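Local coordinates for multifunctional non-homologous end joining DNA repair protein LigD (Mycobacterium tuberculosis, PDB 2IRU) that probably joins broken DNA ends together with Ku in non-homologous end joining, this portion being its polymerase domain, which fills gaps with nucleotides, at residues V115-F120 with A134-F139; L198-A203 with V229-N234. All coordinates share one frame; numbering follows the deposited sequence.

Contact 1 (V115-F120 with A134-F139); sequences VPQWRF and ATRLVF
Gln117 meets Thr135 with its backbone and Arg136 and Val138 with its side chain, where the beta hairpin of strands 118-122 and 129-143 in the LigD primase-polymerase domain opens at a corner of the longer strand, at Arg136. Backbone pairing holds the hairpin side. Trp118 and Ala134 form an antiparallel non-hydrogen-bonded pair, and Thr135 N donates to Gln117 O at 2.9 Å. The Thr135 hydroxyl has its main partner in Arg50.

At the corner itself the contacts are polar. The Arg136 chain runs extended from CG to NE, crosses Gln117 at about a right angle and brings NE to Gln117 OE1 at 2.7 Å. This bond is almost straight (179°), with OE1 in the guanidinium plane and NE tilted 29° from the amide carbonyl plane. Gln117 NE2 donates to a water at 3.0 Å, and the same water accepts a weak bond from Arg136 NH2. At the other end of the guanidinium, NH1 forms a salt bridge with Asp291.

Apolar contacts lie on both sides of the corner. A bend at chi2 (-48°) folds the Gln117 chain, whose CG lies 3.7 Å from Val138 CG1, while Arg119 CD rests against Thr135 CG2. Val115 CG2 sits at the guanidinium edge, 3.6 Å from Arg136 NH2.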
loop_
_atom_site.group_PDB
_atom_site.type_symbol
_atom_site.label_atom_id
_atom_site.label_comp_id
_atom_site.label_asym_id
_atom_site.label_seq_id
_atom_site.Cartn_x
_atom_site.Cartn_y
_atom_site.Cartn_z
ATOM N N VAL A 115 -1.905 -2.580 -4.060
ATOM C CA VAL A 115 -2.687 -1.926 -5.130
ATOM C C VAL A 115 -1.791 -0.930 -5.917
ATOM O O VAL A 115 -0.800 -0.379 -5.368
ATOM C CB VAL A 115 -3.935 -1.148 -4.575
ATOM C CG1 VAL A 115 -5.000 -2.135 -4.002
ATOM C CG2 VAL A 115 -3.511 -0.074 -3.524
ATOM N N PRO A 116 -2.132 -0.692 -7.200
ATOM C CA PRO A 116 -1.412 0.362 -7.949
ATOM C C PRO A 116 -2.014 1.734 -7.677
ATOM O O PRO A 116 -2.971 1.834 -6.901
ATOM C CB PRO A 116 -1.621 -0.071 -9.405
ATOM C CG PRO A 116 -3.099 -0.648 -9.389
ATOM C CD PRO A 116 -3.151 -1.389 -8.014
ATOM N N GLN A 117 -1.449 2.775 -8.309
ATOM C CA GLN A 117 -1.808 4.168 -8.005
ATOM C C GLN A 117 -2.877 4.712 -8.958
ATOM O O GLN A 117 -3.217 5.896 -8.898
ATOM C CB GLN A 117 -0.538 5.073 -8.015
ATOM C CG GLN A 117 0.606 4.471 -7.208
ATOM C CD GLN A 117 0.146 3.986 -5.808
ATOM O OE1 GLN A 117 -0.468 4.766 -5.043
ATOM N NE2 GLN A 117 0.414 2.694 -5.482
ATOM N N TRP A 118 -3.365 3.828 -9.817
ATOM C CA TRP A 118 -4.486 4.119 -10.715
ATOM C C TRP A 118 -5.756 3.373 -10.306
ATOM O O TRP A 118 -5.699 2.360 -9.598
ATOM C CB TRP A 118 -4.120 3.833 -12.177
ATOM C CG TRP A 118 -3.662 2.413 -12.432
ATOM C CD1 TRP A 118 -2.354 1.976 -12.479
ATOM C CD2 TRP A 118 -4.482 1.265 -12.713
ATOM N NE1 TRP A 118 -2.313 0.638 -12.771
ATOM C CE2 TRP A 118 -3.602 0.173 -12.931
ATOM C CE3 TRP A 118 -5.876 1.050 -12.820
ATOM C CZ2 TRP A 118 -4.064 -1.118 -13.227
ATOM C CZ3 TRP A 118 -6.331 -0.245 -13.107
ATOM C CH2 TRP A 118 -5.419 -1.310 -13.284
ATOM N N ARG A 119 -6.896 3.898 -10.747
ATOM C CA ARG A 119 -8.185 3.199 -10.601
ATOM C C ARG A 119 -8.809 2.817 -11.937
ATOM O O ARG A 119 -8.606 3.503 -12.963
ATOM C CB ARG A 119 -9.180 4.076 -9.862
ATOM C CG ARG A 119 -8.822 4.347 -8.422
ATOM C CD ARG A 119 -9.698 5.443 -7.870
ATOM N NE ARG A 119 -11.069 5.013 -7.677
ATOM C CZ ARG A 119 -11.728 5.188 -6.535
ATOM N NH1 ARG A 119 -11.120 5.810 -5.524
ATOM N NH2 ARG A 119 -12.976 4.765 -6.405
ATOM N N PHE A 120 -9.547 1.716 -11.934
ATOM C CA PHE A 120 -10.468 1.423 -13.043
ATOM C C PHE A 120 -11.492 2.538 -13.240
ATOM O O PHE A 120 -11.958 3.177 -12.270
ATOM C CB PHE A 120 -11.198 0.116 -12.770
ATOM C CG PHE A 120 -10.323 -1.083 -12.866
ATOM C CD1 PHE A 120 -9.941 -1.589 -14.102
ATOM C CD2 PHE A 120 -9.903 -1.725 -11.707
ATOM C CE1 PHE A 120 -9.116 -2.705 -14.191
ATOM C CE2 PHE A 120 -9.076 -2.870 -11.784
ATOM C CZ PHE A 120 -8.689 -3.356 -12.990
ATOM N N ALA A 134 -3.528 7.680 -13.216
ATOM C CA ALA A 134 -3.049 7.699 -11.854
ATOM C C ALA A 134 -3.832 8.754 -11.077
ATOM O O ALA A 134 -4.075 9.860 -11.588
ATOM C CB ALA A 134 -1.540 7.994 -11.823
ATOM N N THR A 135 -4.239 8.417 -9.850
ATOM C CA THR A 135 -4.965 9.367 -9.007
ATOM C C THR A 135 -4.052 10.018 -7.965
ATOM O O THR A 135 -4.393 11.056 -7.388
ATOM C CB THR A 135 -6.135 8.709 -8.251
ATOM O OG1 THR A 135 -5.631 7.810 -7.275
ATOM C CG2 THR A 135 -7.125 7.988 -9.231
ATOM N N ARG A 136 -2.905 9.393 -7.726
ATOM C CA ARG A 136 -1.941 9.843 -6.692
ATOM C C ARG A 136 -0.570 9.360 -7.092
ATOM O O ARG A 136 -0.459 8.429 -7.909
ATOM C CB ARG A 136 -2.342 9.228 -5.332
ATOM C CG ARG A 136 -2.247 7.706 -5.263
ATOM C CD ARG A 136 -3.044 7.140 -4.085
ATOM N NE ARG A 136 -2.789 5.706 -3.960
ATOM C CZ ARG A 136 -3.589 4.811 -3.373
ATOM N NH1 ARG A 136 -4.759 5.175 -2.844
ATOM N NH2 ARG A 136 -3.210 3.531 -3.339
ATOM N N LEU A 137 0.480 10.002 -6.555
ATOM C CA LEU A 137 1.843 9.474 -6.662
ATOM C C LEU A 137 2.236 8.696 -5.401
ATOM O O LEU A 137 1.778 8.990 -4.291
ATOM C CB LEU A 137 2.875 10.611 -6.852
ATOM C CG LEU A 137 2.716 11.651 -7.962
ATOM C CD1 LEU A 137 3.871 12.678 -7.892
ATOM C CD2 LEU A 137 2.672 10.980 -9.311
ATOM N N VAL A 138 3.109 7.714 -5.568
ATOM C CA VAL A 138 3.725 7.090 -4.411
ATOM C C VAL A 138 5.232 7.129 -4.569
ATOM O O VAL A 138 5.771 6.944 -5.685
ATOM C CB VAL A 138 3.255 5.633 -4.178
ATOM C CG1 VAL A 138 3.780 4.729 -5.267
ATOM C CG2 VAL A 138 3.698 5.125 -2.802
ATOM N N PHE A 139 5.905 7.431 -3.469
ATOM C CA PHE A 139 7.357 7.299 -3.382
ATOM C C PHE A 139 7.696 6.280 -2.297
ATOM O O PHE A 139 7.116 6.325 -1.204
ATOM C CB PHE A 139 8.015 8.631 -3.045
ATOM C CG PHE A 139 7.787 9.673 -4.082
ATOM C CD1 PHE A 139 8.735 9.904 -5.079
ATOM C CD2 PHE A 139 6.621 10.453 -4.054
ATOM C CE1 PHE A 139 8.483 10.891 -6.057
ATOM C CE2 PHE A 139 6.375 11.426 -4.996
ATOM C CZ PHE A 139 7.309 11.651 -6.006
HETATM O O HOH W 1 -0.637 1.691 -2.828
#

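Contact 2 (L198-A203 with V229-N234); sequences LAKRVA and VDWSQN
The segment 229-234 contributes to the probable polymerase active site, with Asp230 as a likely manganese ligand and Gln233 as a likely substrate-binding residue; its Trp231 packs against helix 192-209. Lys200 runs alongside the indole, pointing the same way. Its CG makes a CH-pi contact over the face of the six-membered ring, 4.0 Å from the centroid and 16° off the normal, and a bend at chi4 (88°) brings NZ to 3.2 Å from Trp231 CZ2. Ser232 CB lies over the opposite face, toward the rim, and Ser216 O accepts from the indole NE1, which probably helps to fix the ring's rotation.

Ala199 and Ala203, one helical turn apart, face Val229 and Trp231: Ala203 CB reaches Trp231 CD1 at 3.6 Å and also Val229 CG1, while Ala199 CB packs on Trp231 CB. Beyond strand 227-230 the chain forms an Asx turn, in which Asp230 OD1 accepts from Ser232 N at 2.9 Å and, through its syn lone pair, from Ser232 OG. Asn234 ND2 donates to Trp231 O at 3.0 Å, from above the carbonyl plane, bonds Val138 O as well, and touches Ala199 CB.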
loop_
_atom_site.group_PDB
_atom_site.type_symbol
_atom_site.label_atom_id
_atom_site.label_comp_id
_atom_site.label_asym_id
_atom_site.label_seq_id
_atom_site.Cartn_x
_atom_site.Cartn_y
_atom_site.Cartn_z
ATOM N N LEU A 198 6.901 12.312 -13.743
ATOM C CA LEU A 198 6.819 13.359 -12.715
ATOM C C LEU A 198 7.532 12.983 -11.406
ATOM O O LEU A 198 8.357 13.763 -10.875
ATOM C CB LEU A 198 5.362 13.737 -12.434
ATOM C CG LEU A 198 5.087 14.754 -11.308
ATOM C CD1 LEU A 198 5.832 16.113 -11.510
ATOM C CD2 LEU A 198 3.585 15.005 -11.209
ATOM N N ALA A 199 7.213 11.794 -10.895
ATOM C CA ALA A 199 7.886 11.245 -9.713
ATOM C C ALA A 199 9.420 11.109 -9.894
ATOM O O ALA A 199 10.204 11.489 -8.999
ATOM C CB ALA A 199 7.252 9.923 -9.297
ATOM N N LYS A 200 9.841 10.607 -11.056
ATOM C CA LYS A 200 11.267 10.536 -11.400
ATOM C C LYS A 200 11.931 11.909 -11.351
ATOM O O LYS A 200 13.051 12.022 -10.821
ATOM C CB LYS A 200 11.457 9.947 -12.796
ATOM C CG LYS A 200 12.885 9.624 -13.199
ATOM C CD LYS A 200 12.920 9.252 -14.663
ATOM C CE LYS A 200 14.287 8.770 -15.111
ATOM N NZ LYS A 200 14.459 7.302 -14.902
ATOM N N ARG A 201 11.277 12.929 -11.929
ATOM C CA ARG A 201 11.789 14.312 -11.905
ATOM C C ARG A 201 12.011 14.809 -10.465
ATOM O O ARG A 201 13.059 15.421 -10.167
ATOM C CB ARG A 201 10.871 15.285 -12.685
ATOM C CG ARG A 201 11.484 16.674 -12.893
ATOM C CD ARG A 201 10.750 17.593 -13.895
ATOM N NE ARG A 201 10.280 16.913 -15.107
ATOM C CZ ARG A 201 8.999 16.674 -15.377
ATOM N NH1 ARG A 201 8.049 17.063 -14.527
ATOM N NH2 ARG A 201 8.664 16.053 -16.506
ATOM N N VAL A 202 11.030 14.539 -9.599
ATOM C CA VAL A 202 11.118 14.894 -8.171
ATOM C C VAL A 202 12.342 14.215 -7.508
ATOM O O VAL A 202 13.167 14.885 -6.845
ATOM C CB VAL A 202 9.787 14.552 -7.419
ATOM C CG1 VAL A 202 9.946 14.725 -5.911
ATOM C CG2 VAL A 202 8.683 15.452 -7.928
ATOM N N ALA A 203 12.453 12.900 -7.699
ATOM C CA ALA A 203 13.575 12.106 -7.143
ATOM C C ALA A 203 14.940 12.594 -7.625
ATOM O O ALA A 203 15.869 12.786 -6.825
ATOM C CB ALA A 203 13.406 10.651 -7.507
ATOM N N VAL A 229 15.191 7.024 -3.154
ATOM C CA VAL A 229 13.870 7.597 -3.390
ATOM C C VAL A 229 13.308 6.939 -4.644
ATOM O O VAL A 229 13.559 7.389 -5.756
ATOM C CB VAL A 229 13.924 9.124 -3.535
ATOM C CG1 VAL A 229 12.556 9.709 -3.777
ATOM C CG2 VAL A 229 14.498 9.719 -2.274
ATOM N N ASP A 230 12.575 5.863 -4.423
ATOM C CA ASP A 230 12.103 5.032 -5.515
ATOM C C ASP A 230 10.786 5.600 -6.065
ATOM O O ASP A 230 9.739 5.620 -5.370
ATOM C CB ASP A 230 11.916 3.576 -5.020
ATOM C CG ASP A 230 11.623 2.584 -6.162
ATOM O OD1 ASP A 230 11.612 2.978 -7.334
ATOM O OD2 ASP A 230 11.375 1.393 -5.872
ATOM N N TRP A 231 10.879 6.062 -7.318
ATOM C CA TRP A 231 9.774 6.633 -8.088
ATOM C C TRP A 231 9.126 5.584 -8.987
ATOM O O TRP A 231 8.100 5.884 -9.633
ATOM C CB TRP A 231 10.318 7.757 -8.993
ATOM C CG TRP A 231 11.605 7.340 -9.670
ATOM C CD1 TRP A 231 12.890 7.574 -9.225
ATOM C CD2 TRP A 231 11.736 6.595 -10.892
ATOM N NE1 TRP A 231 13.800 7.027 -10.110
ATOM C CE2 TRP A 231 13.116 6.408 -11.127
ATOM C CE3 TRP A 231 10.819 6.055 -11.807
ATOM C CZ2 TRP A 231 13.597 5.728 -12.251
ATOM C CZ3 TRP A 231 11.304 5.362 -12.921
ATOM C CH2 TRP A 231 12.673 5.196 -13.126
ATOM N N SER A 232 9.705 4.376 -9.032
ATOM C CA SER A 232 9.360 3.370 -10.064
ATOM C C SER A 232 7.994 2.702 -9.850
ATOM O O SER A 232 7.421 2.080 -10.779
ATOM C CB SER A 232 10.441 2.278 -10.166
ATOM O OG SER A 232 10.442 1.458 -9.020
ATOM N N GLN A 233 7.492 2.764 -8.618
ATOM C CA GLN A 233 6.173 2.161 -8.305
ATOM C C GLN A 233 4.951 2.905 -8.879
ATOM O O GLN A 233 3.797 2.444 -8.774
ATOM C CB GLN A 233 6.042 1.870 -6.813
ATOM C CG GLN A 233 7.113 0.894 -6.401
ATOM C CD GLN A 233 7.221 0.720 -4.936
ATOM O OE1 GLN A 233 6.218 0.535 -4.241
ATOM N NE2 GLN A 233 8.459 0.763 -4.437
ATOM N N ASN A 234 5.210 4.035 -9.523
ATOM C CA ASN A 234 4.168 4.743 -10.263
ATOM C C ASN A 234 3.897 4.100 -11.619
ATOM O O ASN A 234 2.927 4.465 -12.286
ATOM C CB ASN A 234 4.500 6.236 -10.366
ATOM C CG ASN A 234 4.527 6.902 -8.988
ATOM O OD1 ASN A 234 3.490 7.089 -8.377
ATOM N ND2 ASN A 234 5.732 7.223 -8.484
#

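How the contacts relate
Contacts 1 and 2 have centres about 13 Å apart and meet through neighbouring strands of one sheet, 129-143 and 227-230. The direct tie is a probable hydrogen bond from Asn234 ND2 to Val138 O at 2.8 Å, while Phe139 CE1 packs 3.5 Å from Ala199 O on the helix of contact 2. Contact 2 supplies residues of the probable polymerase site, and contact 1 borders it. Strand 129-143 runs on from contact 1 to Asp140, a likely manganese ligand, whose backbone pairs with Asp230 of contact 2 and whose carboxylate accepts from Gln233. Val138 CG1 also lies 4.0 Å from Gln233 CB, placing contact 1 against a likely substrate-binding residue.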